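Local coordinates for nitrite oxidoreductase subunit A (Kuenenia stuttgartiensis, PDB 7B04), which is a NarG-like member of the molybdopterin oxidoreductase family and carries a molybdenum atom, two MD1 ligands and an iron-sulfur cluster, at residues K307-E311 and S338-K343; T334-S338 and P1009-Y1013. All coordinates share one frame; numbering follows the deposited sequence.

Contact 1: K307-E311 and S338-K343. With MD1 (phosphoric acid 4-(2-amino-4-oxo-3,4,5,6,-tetrahydro-pteridin-6-yl)-2-hydroxy-3,4-dimercapto-but-3-en-yl ester guanylate ester), chain C.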
ATOM      1  N   LYS B 307      12.991 -10.418   2.853  1.00 37.64           N
ATOM      2  CA  LYS B 307      12.117  -9.278   3.210  1.00 44.08           C
ATOM      3  C   LYS B 307      12.034  -8.189   2.139  1.00 44.60           C
ATOM      4  O   LYS B 307      13.058  -7.820   1.591  1.00 46.98           O
ATOM      5  CB  LYS B 307      12.682  -8.675   4.493  1.00 40.10           C
ATOM      6  CG  LYS B 307      12.178  -7.306   4.879  1.00 36.13           C
ATOM      7  CD  LYS B 307      11.403  -7.337   6.144  1.00 41.50           C
ATOM      8  CE  LYS B 307      10.276  -6.341   6.170  1.00 38.42           C
ATOM      9  NZ  LYS B 307       9.321  -6.657   7.246  1.00 38.63           N
ATOM     10  N   ASN B 308      10.823  -7.703   1.881  1.00 39.37           N
ATOM     11  CA  ASN B 308      10.608  -6.522   1.016  1.00 43.80           C
ATOM     12  C   ASN B 308      10.528  -5.314   1.936  1.00 37.81           C
ATOM     13  O   ASN B 308       9.443  -4.873   2.233  1.00 35.08           O
ATOM     14  CB  ASN B 308       9.297  -6.598   0.248  1.00 48.94           C
ATOM     15  CG  ASN B 308       9.409  -6.043  -1.146  1.00 46.72           C
ATOM     16  OD1 ASN B 308      10.191  -5.143  -1.383  1.00 46.95           O
ATOM     17  ND2 ASN B 308       8.661  -6.600  -2.067  1.00 40.16           N
ATOM     18  N   LEU B 309      11.666  -4.731   2.277  1.00 43.66           N
ATOM     19  CA  LEU B 309      11.689  -3.566   3.195  1.00 47.47           C
ATOM     20  C   LEU B 309      10.939  -2.390   2.567  1.00 44.31           C
ATOM     21  O   LEU B 309      10.296  -1.669   3.288  1.00 35.43           O
ATOM     22  CB  LEU B 309      13.145  -3.234   3.525  1.00 35.69           C
ATOM     23  CG  LEU B 309      13.461  -2.984   4.995  1.00 38.79           C
ATOM     24  CD1 LEU B 309      12.483  -3.667   5.918  1.00 30.94           C
ATOM     25  CD2 LEU B 309      14.869  -3.396   5.335  1.00 30.93           C
ATOM     26  N   ILE B 310      11.075  -2.216   1.256  1.00 52.72           N
ATOM     27  CA  ILE B 310      10.437  -1.148   0.443  1.00 38.22           C
ATOM     28  C   ILE B 310       8.917  -1.251   0.451  1.00 37.23           C
ATOM     29  O   ILE B 310       8.313  -0.213   0.430  1.00 41.40           O
ATOM     30  CB  ILE B 310      10.998  -1.176  -0.978  1.00 37.39           C
ATOM     31  CG1 ILE B 310      12.382  -0.547  -1.037  1.00 32.12           C
ATOM     32  CG2 ILE B 310      10.048  -0.491  -1.919  1.00 38.59           C
ATOM     33  CD1 ILE B 310      13.120  -0.675   0.232  1.00 33.09           C
ATOM     34  N   GLU B 311       8.316  -2.438   0.440  1.00 43.76           N
ATOM     35  CA  GLU B 311       6.860  -2.452   0.388  1.00 40.09           C
ATOM     36  C   GLU B 311       6.198  -2.781   1.714  1.00 40.51           C
ATOM     37  O   GLU B 311       4.978  -2.609   1.832  1.00 45.37           O
ATOM     38  CB  GLU B 311       6.330  -3.508  -0.596  1.00 36.96           C
ATOM     39  CG  GLU B 311       6.788  -3.514  -2.023  1.00 38.81           C
ATOM     40  CD  GLU B 311       5.936  -4.491  -2.817  1.00 48.75           C
ATOM     41  OE1 GLU B 311       4.870  -4.887  -2.298  1.00 43.77           O
ATOM     42  OE2 GLU B 311       6.320  -4.883  -3.933  1.00 58.61           O
ATOM     43  N   SER B 338      12.480  -7.831  -6.860  1.00 38.74           N
ATOM     44  CA  SER B 338      11.457  -7.162  -6.072  1.00 37.63           C
ATOM     45  C   SER B 338      11.710  -5.664  -6.040  1.00 36.32           C
ATOM     46  O   SER B 338      12.771  -5.187  -6.448  1.00 34.03           O
ATOM     47  CB  SER B 338      11.441  -7.745  -4.660  1.00 46.37           C
ATOM     48  OG  SER B 338      12.638  -7.439  -3.965  1.00 50.10           O
ATOM     49  N   PRO B 339      10.731  -4.878  -5.582  1.00 42.26           N
ATOM     50  CA  PRO B 339      10.979  -3.440  -5.393  1.00 41.28           C
ATOM     51  C   PRO B 339      12.136  -3.138  -4.463  1.00 37.79           C
ATOM     52  O   PRO B 339      12.701  -2.041  -4.537  1.00 41.92           O
ATOM     53  CB  PRO B 339       9.653  -2.932  -4.821  1.00 35.58           C
ATOM     54  CG  PRO B 339       8.655  -3.836  -5.425  1.00 38.02           C
ATOM     55  CD  PRO B 339       9.299  -5.196  -5.447  1.00 37.34           C
ATOM     56  N   SER B 340      12.509  -4.073  -3.589  1.00 35.79           N
ATOM     57  CA  SER B 340      13.700  -3.893  -2.775  1.00 34.81           C
ATOM     58  C   SER B 340      14.971  -4.154  -3.566  1.00 32.79           C
ATOM     59  O   SER B 340      16.039  -3.668  -3.179  1.00 32.33           O
ATOM     60  CB  SER B 340      13.651  -4.810  -1.553  1.00 40.63           C
ATOM     61  OG  SER B 340      12.560  -4.479  -0.712  1.00 35.30           O
ATOM     62  N   ALA B 341      14.876  -4.896  -4.670  1.00 37.80           N
ATOM     63  CA  ALA B 341      16.060  -5.217  -5.456  1.00 36.82           C
ATOM     64  C   ALA B 341      16.573  -4.007  -6.228  1.00 38.79           C
ATOM     65  O   ALA B 341      17.763  -3.950  -6.557  1.00 40.19           O
ATOM     66  CB  ALA B 341      15.764  -6.374  -6.405  1.00 41.71           C
ATOM     67  N   GLN B 342      15.697  -3.040  -6.534  1.00 37.90           N
ATOM     68  CA  GLN B 342      16.141  -1.823  -7.215  1.00 44.08           C
ATOM     69  C   GLN B 342      17.263  -1.152  -6.444  1.00 45.92           C
ATOM     70  O   GLN B 342      18.289  -0.757  -7.011  1.00 46.55           O
ATOM     71  CB  GLN B 342      15.005  -0.814  -7.318  1.00 35.66           C
ATOM     72  CG  GLN B 342      13.758  -1.172  -8.051  1.00 40.76           C
ATOM     73  CD  GLN B 342      12.757  -0.044  -7.906  1.00 41.77           C
ATOM     74  OE1 GLN B 342      13.048   0.967  -7.265  1.00 34.46           O
ATOM     75  NE2 GLN B 342      11.587  -0.199  -8.499  1.00 46.82           N
ATOM     76  N   LYS B 343      17.077  -1.028  -5.133  1.00 36.54           N
ATOM     77  CA  LYS B 343      17.998  -0.301  -4.281  1.00 38.12           C
ATOM     78  C   LYS B 343      19.276  -1.076  -4.023  1.00 40.56           C
ATOM     79  O   LYS B 343      20.245  -0.495  -3.523  1.00 45.76           O
ATOM     80  CB  LYS B 343      17.305   0.039  -2.962  1.00 37.24           C
ATOM     81  CG  LYS B 343      15.858   0.509  -3.121  1.00 34.93           C
ATOM     82  CD  LYS B 343      15.768   1.743  -4.009  1.00 40.75           C
ATOM     83  CE  LYS B 343      14.425   2.438  -3.865  1.00 36.67           C
ATOM     84  NZ  LYS B 343      13.358   1.816  -4.694  1.00 47.91           N
TER
HETATM   85  PB  MD1 C5802       7.784  -9.663   4.559  1.00 36.20           P
HETATM   86  O3B MD1 C5802       7.174 -11.034   3.881  1.00 44.27           O
HETATM   87  O1B MD1 C5802       8.452  -8.827   3.495  1.00 28.88           O
HETATM   88  O2B MD1 C5802       8.796 -10.035   5.616  1.00 35.60           O
HETATM   89  O3A MD1 C5802       6.543  -8.815   5.243  1.00 36.39           O
HETATM   90  C10 MD1 C5802       5.880  -9.310   6.374  1.00 37.46           C
HETATM   91  C11 MD1 C5802       5.448  -8.112   7.268  1.00 43.16           C
HETATM   92  O11 MD1 C5802       5.090  -6.928   6.247  1.00 50.40           O
HETATM   93  C12 MD1 C5802       4.500  -8.510   8.129  1.00 40.85           C
HETATM   94  S12 MD1 C5802       4.616 -10.175   8.845  1.00 39.87           S
HETATM   95  C13 MD1 C5802       3.298  -7.677   8.648  1.00 39.75           C
HETATM   96  S13 MD1 C5802       2.202  -8.513   9.829  1.00 48.04           S
HETATM   97  C14 MD1 C5802       2.940  -6.345   8.243  1.00 40.94           C
HETATM   98  N15 MD1 C5802       2.518  -6.503   6.704  1.00 39.94           N
HETATM   99  C16 MD1 C5802       2.456  -5.276   6.021  1.00 36.28           C
HETATM  100  C15 MD1 C5802       1.395  -4.973   5.025  1.00 37.91           C
HETATM  101  O14 MD1 C5802       0.554  -5.773   4.784  1.00 39.34           O
HETATM  102  N17 MD1 C5802       1.400  -3.653   4.338  1.00 48.18           N
HETATM  103  C17 MD1 C5802       2.500  -2.612   4.655  1.00 47.40           C
HETATM  104  N16 MD1 C5802       2.495  -1.328   3.981  1.00 56.72           N
HETATM  105  N18 MD1 C5802       3.580  -2.920   5.666  1.00 47.84           N
HETATM  106  C20 MD1 C5802       3.588  -4.192   6.342  1.00 44.69           C
HETATM  107  N8  MD1 C5802       4.573  -4.531   7.289  1.00 39.45           N
HETATM  108  C7  MD1 C5802       3.925  -5.253   8.568  1.00 40.19           C
HETATM  109  PA  MD1 C5802       7.116 -11.334   2.261  1.00 35.35           P
HETATM  110  O1A MD1 C5802       6.120 -12.441   2.023  1.00 44.99           O
HETATM  111  O2A MD1 C5802       6.669 -10.076   1.555  1.00 41.02           O
HETATM  112  O5' MD1 C5802       8.582 -11.799   1.669  1.00 29.29           O
HETATM  113  C5' MD1 C5802       9.513 -10.822   1.311  1.00 36.14           C
HETATM  114  C4' MD1 C5802      10.341 -11.264   0.054  1.00 42.65           C
HETATM  115  O4' MD1 C5802      11.002 -12.665   0.249  1.00 48.36           O
HETATM  116  C1' MD1 C5802      10.725 -13.370  -1.109  1.00 45.71           C
HETATM  117  N9  MD1 C5802      10.796 -14.850  -0.991  1.00 44.87           N
HETATM  118  C4  MD1 C5802      11.966 -15.438  -0.763  1.00 42.46           C
HETATM  119  N3  MD1 C5802      13.339 -14.887  -0.577  1.00 41.72           N
HETATM  120  C2  MD1 C5802      14.463 -15.789  -0.332  1.00 41.86           C
HETATM  121  N2  MD1 C5802      15.799 -15.251  -0.151  1.00 43.97           N
HETATM  122  N1  MD1 C5802      14.243 -17.214  -0.271  1.00 51.41           N
HETATM  123  C6  MD1 C5802      12.923 -17.735  -0.451  1.00 47.37           C
HETATM  124  O6  MD1 C5802      12.735 -18.902  -0.400  1.00 48.93           O
HETATM  125  C5  MD1 C5802      11.750 -16.781  -0.709  1.00 43.66           C
HETATM  126  N7  MD1 C5802      10.452 -16.996  -0.905  1.00 45.79           N
HETATM  127  C8  MD1 C5802       9.849 -15.803  -1.084  1.00 43.04           C
HETATM  128  C2' MD1 C5802       9.542 -12.981  -1.363  1.00 49.23           C
HETATM  129  O2' MD1 C5802       9.228 -13.168  -2.773  1.00 52.34           O
HETATM  130  C3' MD1 C5802       9.584 -11.367  -0.974  1.00 43.19           C
HETATM  131  O3' MD1 C5802      10.162 -10.606  -2.073  1.00 39.13           O
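Part of the MD1 pocket is built where Asn308, the N-cap of helix 309-312, meets Ser340 in the loop of 338-343. Ser340 OG donates to Asn308 OD1 over 2.6 Å, arriving 25° out of the carbonyl plane, and it accepts a weak bond from Ile310 N at 3.3 Å. With chi1 at -63°, OG stands opposite its own carbonyl carbon and faces the first turn of the helix. The short serine side chain lets one hydroxyl serve both as donor and as weak acceptor. Next to it the compact ring of Pro339 is wedged between two side chains: its CB touches Ile310 CG2 at 3.8 Å, and its CG lies against Glu311 OE2. Glu311 OE1 forms a salt bridge with Lys1019, while Ile36 of the subunit B chain packs on Ile310. On the ligand side the backbone takes over: Asn308 N gives MD1 O1B a nearly straight bond of 3.1 Å, with 168° at the hydrogen. Lys307 NZ lies 3.8 Å from MD1 O2B, so its positive charge probably favours the phosphate. A phosphate oxygen held by a backbone N-H beside a helix start is a recurring feature of nucleotide-binding sites.

Contact 2: T334-S338 and P1009-Y1013; sequences TPEYS and PAYPY. With MD1 (phosphoric acid 4-(2-amino-4-oxo-3,4,5,6,-tetrahydro-pteridin-6-yl)-2-hydroxy-3,4-dimercapto-but-3-en-yl ester guanylate ester), chain C.
Glu336 lays its CB over one face of the Tyr1011 ring, 3.8 Å from the centroid, a CH-pi contact that forms the tight part of this buried pairing. The two side chains run side by side in the same direction, with carboxylate and ring planes 27° apart. Glu336 places CG between its backbone N and carbonyl carbon (chi1 83°), and a bend at chi2 carries the carboxylate to the ligand's ribose. There MD1 O3' donates to Glu336 OE2 at 2.5 Å, and MD1 O2' lies doubtfully close to OE1; an acid suits a pair of neighbouring hydroxyls because it offers two acceptors. The backbones are joined by Tyr337 N, which donates to Ala1010 O at 3.0 Å. Ala1010 has a methyl small enough to let the chains approach, its CB meeting Tyr337 CB at 4.0 Å. Packing is looser at the partly exposed Pro1012, whose CG lies 4.2 Å from Pro335 CB. The ring of Pro335 also borders the guanine, with CD 3.4 Å from MD1 N3. Tyr337 OH bonds to His164 of the subunit B chain. The pairing joins the loop following strand 329-332 to the one between strands 1001-1007 and 1015-1018, near helix 961-966.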
ATOM      1  N   THR B 334      16.733 -12.568  -3.339  1.00 44.89           N
ATOM      2  CA  THR B 334      15.356 -13.003  -3.513  1.00 40.50           C
ATOM      3  C   THR B 334      15.220 -13.723  -4.845  1.00 40.01           C
ATOM      4  O   THR B 334      15.992 -13.463  -5.776  1.00 42.68           O
ATOM      5  CB  THR B 334      14.364 -11.826  -3.461  1.00 42.53           C
ATOM      6  OG1 THR B 334      14.732 -10.836  -4.429  1.00 43.06           O
ATOM      7  CG2 THR B 334      14.330 -11.200  -2.071  1.00 45.90           C
ATOM      8  N   PRO B 335      14.256 -14.640  -4.962  1.00 36.51           N
ATOM      9  CA  PRO B 335      14.018 -15.273  -6.267  1.00 35.14           C
ATOM     10  C   PRO B 335      13.529 -14.292  -7.313  1.00 36.21           C
ATOM     11  O   PRO B 335      13.849 -14.453  -8.496  1.00 41.46           O
ATOM     12  CB  PRO B 335      12.957 -16.336  -5.953  1.00 37.87           C
ATOM     13  CG  PRO B 335      12.254 -15.804  -4.748  1.00 38.36           C
ATOM     14  CD  PRO B 335      13.314 -15.122  -3.937  1.00 39.05           C
ATOM     15  N   GLU B 336      12.767 -13.284  -6.910  1.00 38.53           N
ATOM     16  CA  GLU B 336      12.226 -12.284  -7.813  1.00 35.48           C
ATOM     17  C   GLU B 336      13.068 -11.016  -7.777  1.00 35.06           C
ATOM     18  O   GLU B 336      13.841 -10.780  -6.845  1.00 42.02           O
ATOM     19  CB  GLU B 336      10.785 -11.946  -7.426  1.00 33.30           C
ATOM     20  CG  GLU B 336      10.692 -10.908  -6.312  1.00 35.90           C
ATOM     21  CD  GLU B 336      10.155 -11.477  -5.014  1.00 43.42           C
ATOM     22  OE1 GLU B 336      10.635 -12.547  -4.586  1.00 49.08           O
ATOM     23  OE2 GLU B 336       9.262 -10.846  -4.409  1.00 59.00           O
ATOM     24  N   TYR B 337      12.919 -10.203  -8.820  1.00 34.96           N
ATOM     25  CA  TYR B 337      13.466  -8.849  -8.813  1.00 34.57           C
ATOM     26  C   TYR B 337      12.400  -7.969  -8.174  1.00 38.23           C
ATOM     27  O   TYR B 337      11.518  -7.432  -8.845  1.00 35.75           O
ATOM     28  CB  TYR B 337      13.838  -8.387 -10.215  1.00 37.41           C
ATOM     29  CG  TYR B 337      14.582  -7.071 -10.226  1.00 42.51           C
ATOM     30  CD1 TYR B 337      15.914  -6.999  -9.839  1.00 37.89           C
ATOM     31  CD2 TYR B 337      13.949  -5.898 -10.612  1.00 42.16           C
ATOM     32  CE1 TYR B 337      16.595  -5.794  -9.840  1.00 40.91           C
ATOM     33  CE2 TYR B 337      14.622  -4.691 -10.617  1.00 40.16           C
ATOM     34  CZ  TYR B 337      15.942  -4.644 -10.231  1.00 42.80           C
ATOM     35  OH  TYR B 337      16.609  -3.440 -10.239  1.00 37.28           O
ATOM     36  N   SER B 338      12.480  -7.831  -6.860  1.00 38.74           N
ATOM     37  CA  SER B 338      11.457  -7.162  -6.072  1.00 37.63           C
ATOM     38  C   SER B 338      11.710  -5.664  -6.040  1.00 36.32           C
ATOM     39  O   SER B 338      12.771  -5.187  -6.448  1.00 34.03           O
ATOM     40  CB  SER B 338      11.441  -7.745  -4.660  1.00 46.37           C
ATOM     41  OG  SER B 338      12.638  -7.439  -3.965  1.00 50.10           O
ATOM     42  N   PRO B1009       7.969 -10.639 -15.938  1.00 47.10           N
ATOM     43  CA  PRO B1009       9.229 -11.362 -16.137  1.00 45.02           C
ATOM     44  C   PRO B1009      10.275 -11.100 -15.066  1.00 42.65           C
ATOM     45  O   PRO B1009      11.415 -11.543 -15.223  1.00 47.73           O
ATOM     46  CB  PRO B1009       9.704 -10.849 -17.505  1.00 48.61           C
ATOM     47  CG  PRO B1009       9.083  -9.517 -17.647  1.00 30.46           C
ATOM     48  CD  PRO B1009       7.763  -9.586 -16.946  1.00 32.28           C
ATOM     49  N   ALA B1010       9.907 -10.398 -13.992  1.00 42.65           N
ATOM     50  CA  ALA B1010      10.794 -10.243 -12.851  1.00 43.41           C
ATOM     51  C   ALA B1010      10.894 -11.520 -12.033  1.00 38.93           C
ATOM     52  O   ALA B1010      11.801 -11.641 -11.204  1.00 45.61           O
ATOM     53  CB  ALA B1010      10.318  -9.093 -11.962  1.00 38.23           C
ATOM     54  N   TYR B1011       9.973 -12.479 -12.247  1.00 37.29           N
ATOM     55  CA  TYR B1011       9.925 -13.732 -11.515  1.00 38.77           C
ATOM     56  C   TYR B1011      10.574 -14.858 -12.310  1.00 46.20           C
ATOM     57  O   TYR B1011      10.554 -14.851 -13.545  1.00 50.52           O
ATOM     58  CB  TYR B1011       8.475 -14.107 -11.192  1.00 38.14           C
ATOM     59  CG  TYR B1011       7.888 -13.256 -10.096  1.00 44.62           C
ATOM     60  CD1 TYR B1011       7.990 -13.640  -8.767  1.00 45.35           C
ATOM     61  CD2 TYR B1011       7.257 -12.055 -10.387  1.00 41.05           C
ATOM     62  CE1 TYR B1011       7.464 -12.860  -7.759  1.00 47.60           C
ATOM     63  CE2 TYR B1011       6.729 -11.267  -9.386  1.00 40.24           C
ATOM     64  CZ  TYR B1011       6.837 -11.675  -8.074  1.00 46.30           C
ATOM     65  OH  TYR B1011       6.317 -10.896  -7.069  1.00 44.31           O
ATOM     66  N   PRO B1012      11.157 -15.834 -11.620  1.00 47.21           N
ATOM     67  CA  PRO B1012      11.640 -17.035 -12.305  1.00 41.09           C
ATOM     68  C   PRO B1012      10.487 -17.870 -12.840  1.00 45.53           C
ATOM     69  O   PRO B1012       9.325 -17.698 -12.464  1.00 45.18           O
ATOM     70  CB  PRO B1012      12.415 -17.784 -11.216  1.00 38.03           C
ATOM     71  CG  PRO B1012      11.842 -17.292  -9.938  1.00 44.68           C
ATOM     72  CD  PRO B1012      11.448 -15.863 -10.177  1.00 45.87           C
ATOM     73  N   TYR B1013      10.836 -18.781 -13.752  1.00 44.13           N
ATOM     74  CA  TYR B1013       9.838 -19.592 -14.443  1.00 37.00           C
ATOM     75  C   TYR B1013       8.928 -20.328 -13.464  1.00 42.86           C
ATOM     76  O   TYR B1013       7.701 -20.331 -13.620  1.00 40.94           O
ATOM     77  CB  TYR B1013      10.545 -20.589 -15.364  1.00 43.59           C
ATOM     78  CG  TYR B1013       9.621 -21.433 -16.215  1.00 43.02           C
ATOM     79  CD1 TYR B1013       9.202 -20.993 -17.463  1.00 40.59           C
ATOM     80  CD2 TYR B1013       9.175 -22.673 -15.773  1.00 39.71           C
ATOM     81  CE1 TYR B1013       8.365 -21.764 -18.245  1.00 44.79           C
ATOM     82  CE2 TYR B1013       8.333 -23.447 -16.548  1.00 34.73           C
ATOM     83  CZ  TYR B1013       7.930 -22.986 -17.782  1.00 35.08           C
ATOM     84  OH  TYR B1013       7.092 -23.749 -18.562  1.00 35.52           O
TER
HETATM   85  PB  MD1 C5802       7.784  -9.663   4.559  1.00 36.20           P
HETATM   86  O3B MD1 C5802       7.174 -11.034   3.881  1.00 44.27           O
HETATM   87  O1B MD1 C5802       8.452  -8.827   3.495  1.00 28.88           O
HETATM   88  O2B MD1 C5802       8.796 -10.035   5.616  1.00 35.60           O
HETATM   89  O3A MD1 C5802       6.543  -8.815   5.243  1.00 36.39           O
HETATM   90  C10 MD1 C5802       5.880  -9.310   6.374  1.00 37.46           C
HETATM   91  C11 MD1 C5802       5.448  -8.112   7.268  1.00 43.16           C
HETATM   92  O11 MD1 C5802       5.090  -6.928   6.247  1.00 50.40           O
HETATM   93  C12 MD1 C5802       4.500  -8.510   8.129  1.00 40.85           C
HETATM   94  S12 MD1 C5802       4.616 -10.175   8.845  1.00 39.87           S
HETATM   95  C13 MD1 C5802       3.298  -7.677   8.648  1.00 39.75           C
HETATM   96  S13 MD1 C5802       2.202  -8.513   9.829  1.00 48.04           S
HETATM   97  C14 MD1 C5802       2.940  -6.345   8.243  1.00 40.94           C
HETATM   98  N15 MD1 C5802       2.518  -6.503   6.704  1.00 39.94           N
HETATM   99  C16 MD1 C5802       2.456  -5.276   6.021  1.00 36.28           C
HETATM  100  C15 MD1 C5802       1.395  -4.973   5.025  1.00 37.91           C
HETATM  101  O14 MD1 C5802       0.554  -5.773   4.784  1.00 39.34           O
HETATM  102  N17 MD1 C5802       1.400  -3.653   4.338  1.00 48.18           N
HETATM  103  C17 MD1 C5802       2.500  -2.612   4.655  1.00 47.40           C
HETATM  104  N16 MD1 C5802       2.495  -1.328   3.981  1.00 56.72           N
HETATM  105  N18 MD1 C5802       3.580  -2.920   5.666  1.00 47.84           N
HETATM  106  C20 MD1 C5802       3.588  -4.192   6.342  1.00 44.69           C
HETATM  107  N8  MD1 C5802       4.573  -4.531   7.289  1.00 39.45           N
HETATM  108  C7  MD1 C5802       3.925  -5.253   8.568  1.00 40.19           C
HETATM  109  PA  MD1 C5802       7.116 -11.334   2.261  1.00 35.35           P
HETATM  110  O1A MD1 C5802       6.120 -12.441   2.023  1.00 44.99           O
HETATM  111  O2A MD1 C5802       6.669 -10.076   1.555  1.00 41.02           O
HETATM  112  O5' MD1 C5802       8.582 -11.799   1.669  1.00 29.29           O
HETATM  113  C5' MD1 C5802       9.513 -10.822   1.311  1.00 36.14           C
HETATM  114  C4' MD1 C5802      10.341 -11.264   0.054  1.00 42.65           C
HETATM  115  O4' MD1 C5802      11.002 -12.665   0.249  1.00 48.36           O
HETATM  116  C1' MD1 C5802      10.725 -13.370  -1.109  1.00 45.71           C
HETATM  117  N9  MD1 C5802      10.796 -14.850  -0.991  1.00 44.87           N
HETATM  118  C4  MD1 C5802      11.966 -15.438  -0.763  1.00 42.46           C
HETATM  119  N3  MD1 C5802      13.339 -14.887  -0.577  1.00 41.72           N
HETATM  120  C2  MD1 C5802      14.463 -15.789  -0.332  1.00 41.86           C
HETATM  121  N2  MD1 C5802      15.799 -15.251  -0.151  1.00 43.97           N
HETATM  122  N1  MD1 C5802      14.243 -17.214  -0.271  1.00 51.41           N
HETATM  123  C6  MD1 C5802      12.923 -17.735  -0.451  1.00 47.37           C
HETATM  124  O6  MD1 C5802      12.735 -18.902  -0.400  1.00 48.93           O
HETATM  125  C5  MD1 C5802      11.750 -16.781  -0.709  1.00 43.66           C
HETATM  126  N7  MD1 C5802      10.452 -16.996  -0.905  1.00 45.79           N
HETATM  127  C8  MD1 C5802       9.849 -15.803  -1.084  1.00 43.04           C
HETATM  128  C2' MD1 C5802       9.542 -12.981  -1.363  1.00 49.23           C
HETATM  129  O2' MD1 C5802       9.228 -13.168  -2.773  1.00 52.34           O
HETATM  130  C3' MD1 C5802       9.584 -11.367  -0.974  1.00 43.19           C
HETATM  131  O3' MD1 C5802      10.162 -10.606  -2.073  1.00 39.13           O

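How the contacts relate
The centres of contact 1 and contact 2 lie about 12 Å apart, and both touch the same MD1. Along the chain their segments alternate, 307-311, 334-338, 338-343 and 1009-1013, with Ser338 common to both. Three of the four segments follow strands of one parallel sheet: 307-311 comes after strand 301-304, and the other two share the loop between strands 329-332 and 346-347. The fourth lies in the loop between strands 1001-1007 and 1015-1018 of a separate mixed sheet. Contact 1 binds neighbouring loops of one sheet near the ligand's phosphates, whereas contact 2 brings the later part of the chain against the loop holding the ribose. Tyr337 OH packs on Gln342 CA at 3.5 Å.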